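Local coordinates for protein probable 2-hydroxyhepta-2,4-diene-1,7-dioate isomerase (Thermus thermophilus, PDB 2DFU) that probably acts as a metal-binding 2-hydroxyhepta-2,4-diene-1,7-dioate isomerase of the fumarylacetoacetate hydrolase family, at residues Pro95-Glu109 against Leu252-Trp264. Residues are numbered along the deposited sequence; the frame is centred on the assembly and turned at random.
Sequences PWGTAEPVPYPFFTE and LFTLIGPKEERPW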
ATOM      1  N   PRO A  95      25.304  13.856  -4.785  1.00 39.25           N
ATOM      2  CA  PRO A  95      24.771  12.494  -4.662  1.00 39.40           C
ATOM      3  C   PRO A  95      24.872  11.811  -3.313  1.00 39.26           C
ATOM      4  O   PRO A  95      23.878  11.611  -2.619  1.00 39.82           O
ATOM      5  CB  PRO A  95      25.549  11.715  -5.722  1.00 40.19           C
ATOM      6  CG  PRO A  95      25.941  12.746  -6.709  1.00 41.24           C
ATOM      7  CD  PRO A  95      26.324  13.906  -5.848  1.00 39.24           C
ATOM      8  N   TRP A  96      26.092  11.436  -2.959  1.00 38.55           N
ATOM      9  CA  TRP A  96      26.357  10.718  -1.725  1.00 37.88           C
ATOM     10  C   TRP A  96      26.101  11.496  -0.443  1.00 36.39           C
ATOM     11  O   TRP A  96      25.845  10.907   0.603  1.00 37.54           O
ATOM     12  CB  TRP A  96      27.794  10.211  -1.770  1.00 36.67           C
ATOM     13  CG  TRP A  96      28.147   9.716  -3.139  1.00 35.08           C
ATOM     14  CD1 TRP A  96      29.161  10.166  -3.937  1.00 35.88           C
ATOM     15  CD2 TRP A  96      27.476   8.690  -3.884  1.00 35.87           C
ATOM     16  NE1 TRP A  96      29.165   9.486  -5.129  1.00 35.53           N
ATOM     17  CE2 TRP A  96      28.143   8.573  -5.126  1.00 34.54           C
ATOM     18  CE3 TRP A  96      26.377   7.858  -3.625  1.00 33.80           C
ATOM     19  CZ2 TRP A  96      27.748   7.658  -6.107  1.00 33.86           C
ATOM     20  CZ3 TRP A  96      25.982   6.944  -4.602  1.00 30.90           C
ATOM     21  CH2 TRP A  96      26.667   6.851  -5.826  1.00 33.47           C
ATOM     22  N   GLY A  97      26.162  12.819  -0.516  1.00 36.58           N
ATOM     23  CA  GLY A  97      25.921  13.605   0.679  1.00 35.90           C
ATOM     24  C   GLY A  97      24.456  13.915   0.954  1.00 36.69           C
ATOM     25  O   GLY A  97      24.120  14.370   2.048  1.00 37.54           O
ATOM     26  N   THR A  98      23.582  13.666  -0.020  1.00 33.84           N
ATOM     27  CA  THR A  98      22.158  13.960   0.148  1.00 33.04           C
ATOM     28  C   THR A  98      21.223  12.757   0.099  1.00 32.43           C
ATOM     29  O   THR A  98      20.154  12.787   0.696  1.00 32.76           O
ATOM     30  CB  THR A  98      21.676  14.966  -0.910  1.00 32.78           C
ATOM     31  OG1 THR A  98      22.071  14.510  -2.208  1.00 30.17           O
ATOM     32  CG2 THR A  98      22.266  16.341  -0.648  1.00 31.21           C
ATOM     33  N   ALA A  99      21.617  11.705  -0.609  1.00 31.66           N
ATOM     34  CA  ALA A  99      20.777  10.519  -0.709  1.00 32.27           C
ATOM     35  C   ALA A  99      20.406   9.979   0.672  1.00 33.59           C
ATOM     36  O   ALA A  99      21.245   9.914   1.573  1.00 33.38           O
ATOM     37  CB  ALA A  99      21.488   9.441  -1.512  1.00 32.09           C
ATOM     38  N   GLU A 100      19.142   9.605   0.843  1.00 33.07           N
ATOM     39  CA  GLU A 100      18.694   9.060   2.113  1.00 31.37           C
ATOM     40  C   GLU A 100      19.240   7.646   2.208  1.00 31.16           C
ATOM     41  O   GLU A 100      18.957   6.805   1.357  1.00 30.73           O
ATOM     42  CB  GLU A 100      17.168   9.051   2.184  1.00 32.94           C
ATOM     43  CG  GLU A 100      16.611   8.364   3.419  1.00 32.90           C
ATOM     44  CD  GLU A 100      15.136   8.666   3.642  1.00 34.93           C
ATOM     45  OE1 GLU A 100      14.420   8.909   2.644  1.00 32.18           O
ATOM     46  OE2 GLU A 100      14.695   8.654   4.814  1.00 35.34           O
ATOM     47  N   PRO A 101      20.038   7.365   3.249  1.00 31.06           N
ATOM     48  CA  PRO A 101      20.606   6.024   3.399  1.00 30.91           C
ATOM     49  C   PRO A 101      19.558   4.954   3.663  1.00 31.16           C
ATOM     50  O   PRO A 101      18.552   5.203   4.326  1.00 32.19           O
ATOM     51  CB  PRO A 101      21.558   6.173   4.592  1.00 30.12           C
ATOM     52  CG  PRO A 101      21.877   7.648   4.624  1.00 32.17           C
ATOM     53  CD  PRO A 101      20.535   8.265   4.304  1.00 30.18           C
ATOM     54  N   VAL A 102      19.795   3.770   3.116  1.00 31.29           N
ATOM     55  CA  VAL A 102      18.921   2.631   3.346  1.00 31.24           C
ATOM     56  C   VAL A 102      19.652   1.869   4.454  1.00 32.17           C
ATOM     57  O   VAL A 102      20.739   1.337   4.237  1.00 32.22           O
ATOM     58  CB  VAL A 102      18.822   1.715   2.109  1.00 32.28           C
ATOM     59  CG1 VAL A 102      17.996   0.480   2.447  1.00 31.36           C
ATOM     60  CG2 VAL A 102      18.205   2.469   0.944  1.00 31.25           C
ATOM     61  N   PRO A 103      19.081   1.836   5.664  1.00 33.78           N
ATOM     62  CA  PRO A 103      19.742   1.118   6.756  1.00 34.91           C
ATOM     63  C   PRO A 103      19.823  -0.379   6.476  1.00 34.66           C
ATOM     64  O   PRO A 103      18.850  -0.971   6.028  1.00 34.46           O
ATOM     65  CB  PRO A 103      18.840   1.408   7.957  1.00 35.73           C
ATOM     66  CG  PRO A 103      18.194   2.712   7.608  1.00 35.48           C
ATOM     67  CD  PRO A 103      17.879   2.535   6.147  1.00 34.09           C
ATOM     68  N   TYR A 104      20.981  -0.991   6.712  1.00 34.98           N
ATOM     69  CA  TYR A 104      21.084  -2.431   6.515  1.00 35.89           C
ATOM     70  C   TYR A 104      20.355  -2.965   7.751  1.00 37.65           C
ATOM     71  O   TYR A 104      20.848  -2.838   8.870  1.00 39.32           O
ATOM     72  CB  TYR A 104      22.543  -2.884   6.506  1.00 33.01           C
ATOM     73  CG  TYR A 104      22.698  -4.287   5.973  1.00 32.78           C
ATOM     74  CD1 TYR A 104      22.090  -5.363   6.612  1.00 31.64           C
ATOM     75  CD2 TYR A 104      23.401  -4.531   4.792  1.00 32.91           C
ATOM     76  CE1 TYR A 104      22.169  -6.648   6.090  1.00 34.25           C
ATOM     77  CE2 TYR A 104      23.487  -5.812   4.259  1.00 34.01           C
ATOM     78  CZ  TYR A 104      22.867  -6.864   4.913  1.00 33.94           C
ATOM     79  OH  TYR A 104      22.919  -8.128   4.379  1.00 36.84           O
ATOM     80  N   PRO A 105      19.170  -3.563   7.559  1.00 38.00           N
ATOM     81  CA  PRO A 105      18.336  -4.108   8.634  1.00 39.48           C
ATOM     82  C   PRO A 105      18.940  -5.157   9.549  1.00 40.28           C
ATOM     83  O   PRO A 105      19.847  -5.897   9.173  1.00 38.98           O
ATOM     84  CB  PRO A 105      17.116  -4.647   7.889  1.00 39.59           C
ATOM     85  CG  PRO A 105      17.104  -3.866   6.619  1.00 40.56           C
ATOM     86  CD  PRO A 105      18.555  -3.844   6.256  1.00 37.75           C
ATOM     87  N   PHE A 106      18.401  -5.216  10.760  1.00 41.12           N
ATOM     88  CA  PHE A 106      18.846  -6.171  11.754  1.00 41.46           C
ATOM     89  C   PHE A 106      18.283  -7.549  11.452  1.00 39.22           C
ATOM     90  O   PHE A 106      18.939  -8.553  11.713  1.00 36.48           O
ATOM     91  CB  PHE A 106      18.386  -5.735  13.147  1.00 46.66           C
ATOM     92  CG  PHE A 106      18.642  -6.762  14.215  1.00 53.79           C
ATOM     93  CD1 PHE A 106      19.944  -7.137  14.543  1.00 56.05           C
ATOM     94  CD2 PHE A 106      17.581  -7.378  14.875  1.00 56.04           C
ATOM     95  CE1 PHE A 106      20.185  -8.113  15.511  1.00 58.26           C
ATOM     96  CE2 PHE A 106      17.813  -8.356  15.845  1.00 57.81           C
ATOM     97  CZ  PHE A 106      19.115  -8.725  16.162  1.00 57.84           C
ATOM     98  N   PHE A 107      17.076  -7.589  10.885  1.00 37.80           N
ATOM     99  CA  PHE A 107      16.393  -8.850  10.584  1.00 37.64           C
ATOM    100  C   PHE A 107      16.897  -9.655   9.388  1.00 37.83           C
ATOM    101  O   PHE A 107      16.411 -10.761   9.130  1.00 38.32           O
ATOM    102  CB  PHE A 107      14.883  -8.602  10.426  1.00 38.53           C
ATOM    103  CG  PHE A 107      14.513  -7.785   9.207  1.00 37.40           C
ATOM    104  CD1 PHE A 107      14.460  -8.374   7.943  1.00 36.79           C
ATOM    105  CD2 PHE A 107      14.221  -6.426   9.325  1.00 36.37           C
ATOM    106  CE1 PHE A 107      14.122  -7.621   6.811  1.00 35.54           C
ATOM    107  CE2 PHE A 107      13.884  -5.668   8.202  1.00 36.68           C
ATOM    108  CZ  PHE A 107      13.835  -6.268   6.942  1.00 34.44           C
ATOM    109  N   THR A 108      17.864  -9.123   8.655  1.00 37.56           N
ATOM    110  CA  THR A 108      18.373  -9.839   7.494  1.00 37.95           C
ATOM    111  C   THR A 108      19.889  -9.834   7.414  1.00 38.00           C
ATOM    112  O   THR A 108      20.562  -9.039   8.065  1.00 37.69           O
ATOM    113  CB  THR A 108      17.826  -9.234   6.177  1.00 38.41           C
ATOM    114  OG1 THR A 108      18.213 -10.054   5.064  1.00 37.30           O
ATOM    115  CG2 THR A 108      18.381  -7.828   5.967  1.00 37.63           C
ATOM    116  N   GLU A 109      20.416 -10.741   6.608  1.00 39.95           N
ATOM    117  CA  GLU A 109      21.846 -10.829   6.383  1.00 44.57           C
ATOM    118  C   GLU A 109      22.021 -11.145   4.909  1.00 43.73           C
ATOM    119  O   GLU A 109      23.076 -11.602   4.472  1.00 42.53           O
ATOM    120  CB  GLU A 109      22.458 -11.922   7.263  1.00 48.05           C
ATOM    121  CG  GLU A 109      22.372 -11.589   8.745  1.00 55.46           C
ATOM    122  CD  GLU A 109      23.123 -12.570   9.618  1.00 61.73           C
ATOM    123  OE1 GLU A 109      22.730 -13.758   9.655  1.00 65.76           O
ATOM    124  OE2 GLU A 109      24.109 -12.153  10.269  1.00 63.91           O
ATOM    125  N   LEU A 252      19.640   7.523 -10.626  1.00 28.03           N
ATOM    126  CA  LEU A 252      19.245   7.447  -9.233  1.00 27.74           C
ATOM    127  C   LEU A 252      20.470   7.134  -8.377  1.00 28.40           C
ATOM    128  O   LEU A 252      21.159   6.136  -8.604  1.00 27.52           O
ATOM    129  CB  LEU A 252      18.202   6.354  -9.040  1.00 26.18           C
ATOM    130  CG  LEU A 252      17.851   5.949  -7.605  1.00 27.92           C
ATOM    131  CD1 LEU A 252      17.345   7.155  -6.814  1.00 25.82           C
ATOM    132  CD2 LEU A 252      16.791   4.848  -7.651  1.00 25.48           C
ATOM    133  N   PHE A 253      20.732   7.989  -7.397  1.00 26.57           N
ATOM    134  CA  PHE A 253      21.855   7.801  -6.489  1.00 28.60           C
ATOM    135  C   PHE A 253      21.328   7.423  -5.106  1.00 28.38           C
ATOM    136  O   PHE A 253      20.445   8.088  -4.567  1.00 29.28           O
ATOM    137  CB  PHE A 253      22.663   9.093  -6.368  1.00 26.99           C
ATOM    138  CG  PHE A 253      23.331   9.516  -7.640  1.00 28.75           C
ATOM    139  CD1 PHE A 253      24.553   8.960  -8.018  1.00 29.17           C
ATOM    140  CD2 PHE A 253      22.757  10.492  -8.449  1.00 28.43           C
ATOM    141  CE1 PHE A 253      25.200   9.377  -9.182  1.00 27.60           C
ATOM    142  CE2 PHE A 253      23.395  10.914  -9.614  1.00 31.35           C
ATOM    143  CZ  PHE A 253      24.625  10.353  -9.979  1.00 28.17           C
ATOM    144  N   THR A 254      21.862   6.354  -4.537  1.00 27.85           N
ATOM    145  CA  THR A 254      21.449   5.937  -3.209  1.00 30.43           C
ATOM    146  C   THR A 254      22.611   5.217  -2.540  1.00 31.68           C
ATOM    147  O   THR A 254      23.642   4.969  -3.167  1.00 33.80           O
ATOM    148  CB  THR A 254      20.212   5.008  -3.258  1.00 28.76           C
ATOM    149  OG1 THR A 254      19.740   4.782  -1.926  1.00 28.25           O
ATOM    150  CG2 THR A 254      20.563   3.679  -3.882  1.00 31.67           C
ATOM    151  N   LEU A 255      22.459   4.892  -1.262  1.00 33.18           N
ATOM    152  CA  LEU A 255      23.526   4.210  -0.548  1.00 34.46           C
ATOM    153  C   LEU A 255      23.025   3.436   0.659  1.00 33.77           C
ATOM    154  O   LEU A 255      21.961   3.729   1.217  1.00 33.64           O
ATOM    155  CB  LEU A 255      24.603   5.217  -0.121  1.00 36.75           C
ATOM    156  CG  LEU A 255      24.233   6.336   0.853  1.00 38.64           C
ATOM    157  CD1 LEU A 255      23.993   5.766   2.240  1.00 42.35           C
ATOM    158  CD2 LEU A 255      25.365   7.334   0.914  1.00 42.34           C
ATOM    159  N   ILE A 256      23.805   2.441   1.059  1.00 32.54           N
ATOM    160  CA  ILE A 256      23.453   1.616   2.192  1.00 31.97           C
ATOM    161  C   ILE A 256      24.096   2.148   3.461  1.00 33.97           C
ATOM    162  O   ILE A 256      25.298   2.434   3.497  1.00 32.64           O
ATOM    163  CB  ILE A 256      23.903   0.172   1.973  1.00 31.56           C
ATOM    164  CG1 ILE A 256      23.469  -0.291   0.582  1.00 30.93           C
ATOM    165  CG2 ILE A 256      23.289  -0.730   3.042  1.00 31.87           C
ATOM    166  CD1 ILE A 256      21.962  -0.205   0.347  1.00 31.42           C
ATOM    167  N   GLY A 257      23.284   2.287   4.502  1.00 35.06           N
ATOM    168  CA  GLY A 257      23.790   2.776   5.768  1.00 35.72           C
ATOM    169  C   GLY A 257      24.352   1.650   6.615  1.00 37.18           C
ATOM    170  O   GLY A 257      24.381   0.499   6.173  1.00 32.99           O
ATOM    171  N   PRO A 258      24.811   1.954   7.846  1.00 38.88           N
ATOM    172  CA  PRO A 258      25.383   0.981   8.787  1.00 39.16           C
ATOM    173  C   PRO A 258      24.361  -0.080   9.174  1.00 39.92           C
ATOM    174  O   PRO A 258      23.157   0.178   9.139  1.00 39.96           O
ATOM    175  CB  PRO A 258      25.771   1.848   9.985  1.00 39.65           C
ATOM    176  CG  PRO A 258      26.039   3.193   9.364  1.00 42.31           C
ATOM    177  CD  PRO A 258      24.891   3.319   8.395  1.00 39.11           C
ATOM    178  N   LYS A 259      24.827  -1.270   9.546  1.00 40.80           N
ATOM    179  CA  LYS A 259      23.894  -2.318   9.936  1.00 41.47           C
ATOM    180  C   LYS A 259      23.249  -1.925  11.250  1.00 42.16           C
ATOM    181  O   LYS A 259      23.922  -1.451  12.159  1.00 41.70           O
ATOM    182  CB  LYS A 259      24.590  -3.672  10.111  1.00 42.97           C
ATOM    183  CG  LYS A 259      23.605  -4.837   9.950  1.00 44.04           C
ATOM    184  CD  LYS A 259      23.724  -5.863  11.056  1.00 43.93           C
ATOM    185  CE  LYS A 259      22.497  -6.777  11.103  1.00 41.16           C
ATOM    186  NZ  LYS A 259      22.244  -7.495   9.828  1.00 37.51           N
ATOM    187  N   GLU A 260      21.939  -2.113  11.345  1.00 44.25           N
ATOM    188  CA  GLU A 260      21.210  -1.777  12.558  1.00 48.49           C
ATOM    189  C   GLU A 260      21.322  -2.920  13.562  1.00 49.71           C
ATOM    190  O   GLU A 260      21.626  -4.050  13.192  1.00 49.55           O
ATOM    191  CB  GLU A 260      19.735  -1.521  12.233  1.00 49.05           C
ATOM    192  CG  GLU A 260      19.510  -0.423  11.203  1.00 54.07           C
ATOM    193  CD  GLU A 260      18.042  -0.038  11.056  1.00 58.10           C
ATOM    194  OE1 GLU A 260      17.209  -0.936  10.799  1.00 58.75           O
ATOM    195  OE2 GLU A 260      17.721   1.165  11.194  1.00 60.28           O
ATOM    196  N   GLU A 261      21.090  -2.625  14.834  1.00 52.86           N
ATOM    197  CA  GLU A 261      21.152  -3.654  15.863  1.00 56.18           C
ATOM    198  C   GLU A 261      19.749  -3.874  16.413  1.00 57.59           C
ATOM    199  O   GLU A 261      18.798  -3.287  15.903  1.00 56.20           O
ATOM    200  CB  GLU A 261      22.155  -3.250  16.951  1.00 57.73           C
ATOM    201  CG  GLU A 261      21.998  -1.832  17.475  1.00 60.17           C
ATOM    202  CD  GLU A 261      23.232  -1.353  18.227  1.00 62.87           C
ATOM    203  OE1 GLU A 261      23.704  -2.081  19.127  1.00 63.77           O
ATOM    204  OE2 GLU A 261      23.730  -0.247  17.922  1.00 63.78           O
ATOM    205  N   ARG A 262      19.620  -4.726  17.427  1.00 61.73           N
ATOM    206  CA  ARG A 262      18.326  -5.008  18.068  1.00 65.76           C
ATOM    207  C   ARG A 262      17.402  -3.770  18.176  1.00 67.68           C
ATOM    208  O   ARG A 262      17.771  -2.710  18.633  1.00 67.63           O
ATOM    209  CB  ARG A 262      18.587  -5.544  19.483  1.00 69.13           C
ATOM    210  CG  ARG A 262      18.990  -7.021  19.496  1.00 72.76           C
ATOM    211  CD  ARG A 262      20.426  -7.229  18.998  1.00 75.97           C
ATOM    212  NE  ARG A 262      21.085  -8.348  19.684  1.00 77.94           N
ATOM    213  CZ  ARG A 262      20.530  -9.570  19.588  1.00 79.34           C
ATOM    214  NH1 ARG A 262      19.390  -9.736  18.933  1.00 79.62           N
ATOM    215  NH2 ARG A 262      21.164 -10.626  20.102  1.00 80.50           N
ATOM    216  N   PRO A 263      16.159  -3.983  17.679  1.00 69.28           N
ATOM    217  CA  PRO A 263      15.123  -2.939  17.569  1.00 70.86           C
ATOM    218  C   PRO A 263      14.960  -2.086  18.822  1.00 72.45           C
ATOM    219  O   PRO A 263      14.621  -0.907  18.792  1.00 72.46           O
ATOM    220  CB  PRO A 263      13.796  -3.645  17.289  1.00 70.26           C
ATOM    221  CG  PRO A 263      14.025  -5.153  17.365  1.00 70.82           C
ATOM    222  CD  PRO A 263      15.615  -5.248  17.266  1.00 69.61           C
ATOM    223  N   TRP A 264      15.130  -2.756  19.949  1.00 73.52           N
ATOM    224  CA  TRP A 264      15.087  -2.050  21.215  1.00 74.97           C
ATOM    225  C   TRP A 264      15.659  -2.935  22.307  1.00 75.66           C
ATOM    226  O   TRP A 264      16.189  -2.490  23.302  1.00 76.33           O
ATOM    227  CB  TRP A 264      13.631  -1.636  21.503  1.00 74.34           C
ATOM    228  CG  TRP A 264      12.731  -2.816  21.615  1.00 72.81           C
ATOM    229  CD1 TRP A 264      12.798  -3.814  22.606  1.00 73.07           C
ATOM    230  CD2 TRP A 264      11.627  -3.188  20.730  1.00 72.06           C
ATOM    231  NE1 TRP A 264      11.867  -4.785  22.434  1.00 73.57           N
ATOM    232  CE2 TRP A 264      11.102  -4.412  21.224  1.00 72.39           C
ATOM    233  CE3 TRP A 264      11.056  -2.623  19.587  1.00 71.14           C
ATOM    234  CZ2 TRP A 264      10.042  -5.031  20.578  1.00 72.02           C
ATOM    235  CZ3 TRP A 264       9.994  -3.243  18.942  1.00 70.61           C
ATOM    236  CH2 TRP A 264       9.490  -4.459  19.439  1.00 70.96           C
ATOM    237  OXT TRP A 264      15.624  -4.146  22.257  1.00 76.56           O
TER
HETATM  238  O   HOH W   1      17.940   6.622  -1.085  1.00 34.71           O
HETATM  239  O   HOH W   2      21.598  -9.657  11.792  1.00 51.24           O
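The F253 ring presents its edge to the face of W96's six-membered ring, their planes 89° apart; W96 CH2 lies at the F253 edge, 3.7 Å from F253 CD1. P95 CB occupies one F253 face, off centre, 3.9 Å from the ring centroid, a CH-pi contact, and also sits over a W96 face. At the W96 edge, T254 O lies in plane, 3.4 Å from CZ3. One F106 face carries the backbone of poorly ordered R262, its CA 4.0 Å from the ring centroid and 10° off the normal, a less certain CH-pi contact; E260 O lies at the F106 edge. Between these ends the backbones pair as parallel strands: V102 N bonds to L255 O (2.9 Å), G257 N to V102 O (2.7 Å) from above the carbonyl plane. Strand 102-104 thereby becomes an outermost strand, within this chain, of a mixed sheet in the FAA hydrolase-type domain. E260 N bonds to Y104 O (2.8 Å, N-H...O angle 163°). K259, CG anti to the backbone N and the chain bent at chi2 and chi4, runs past Y104 CD1; NZ grips P105 O in its carbonyl plane (3.0 Å) and, weakly, T108 O. E260 also packs on R126 of the second subunit.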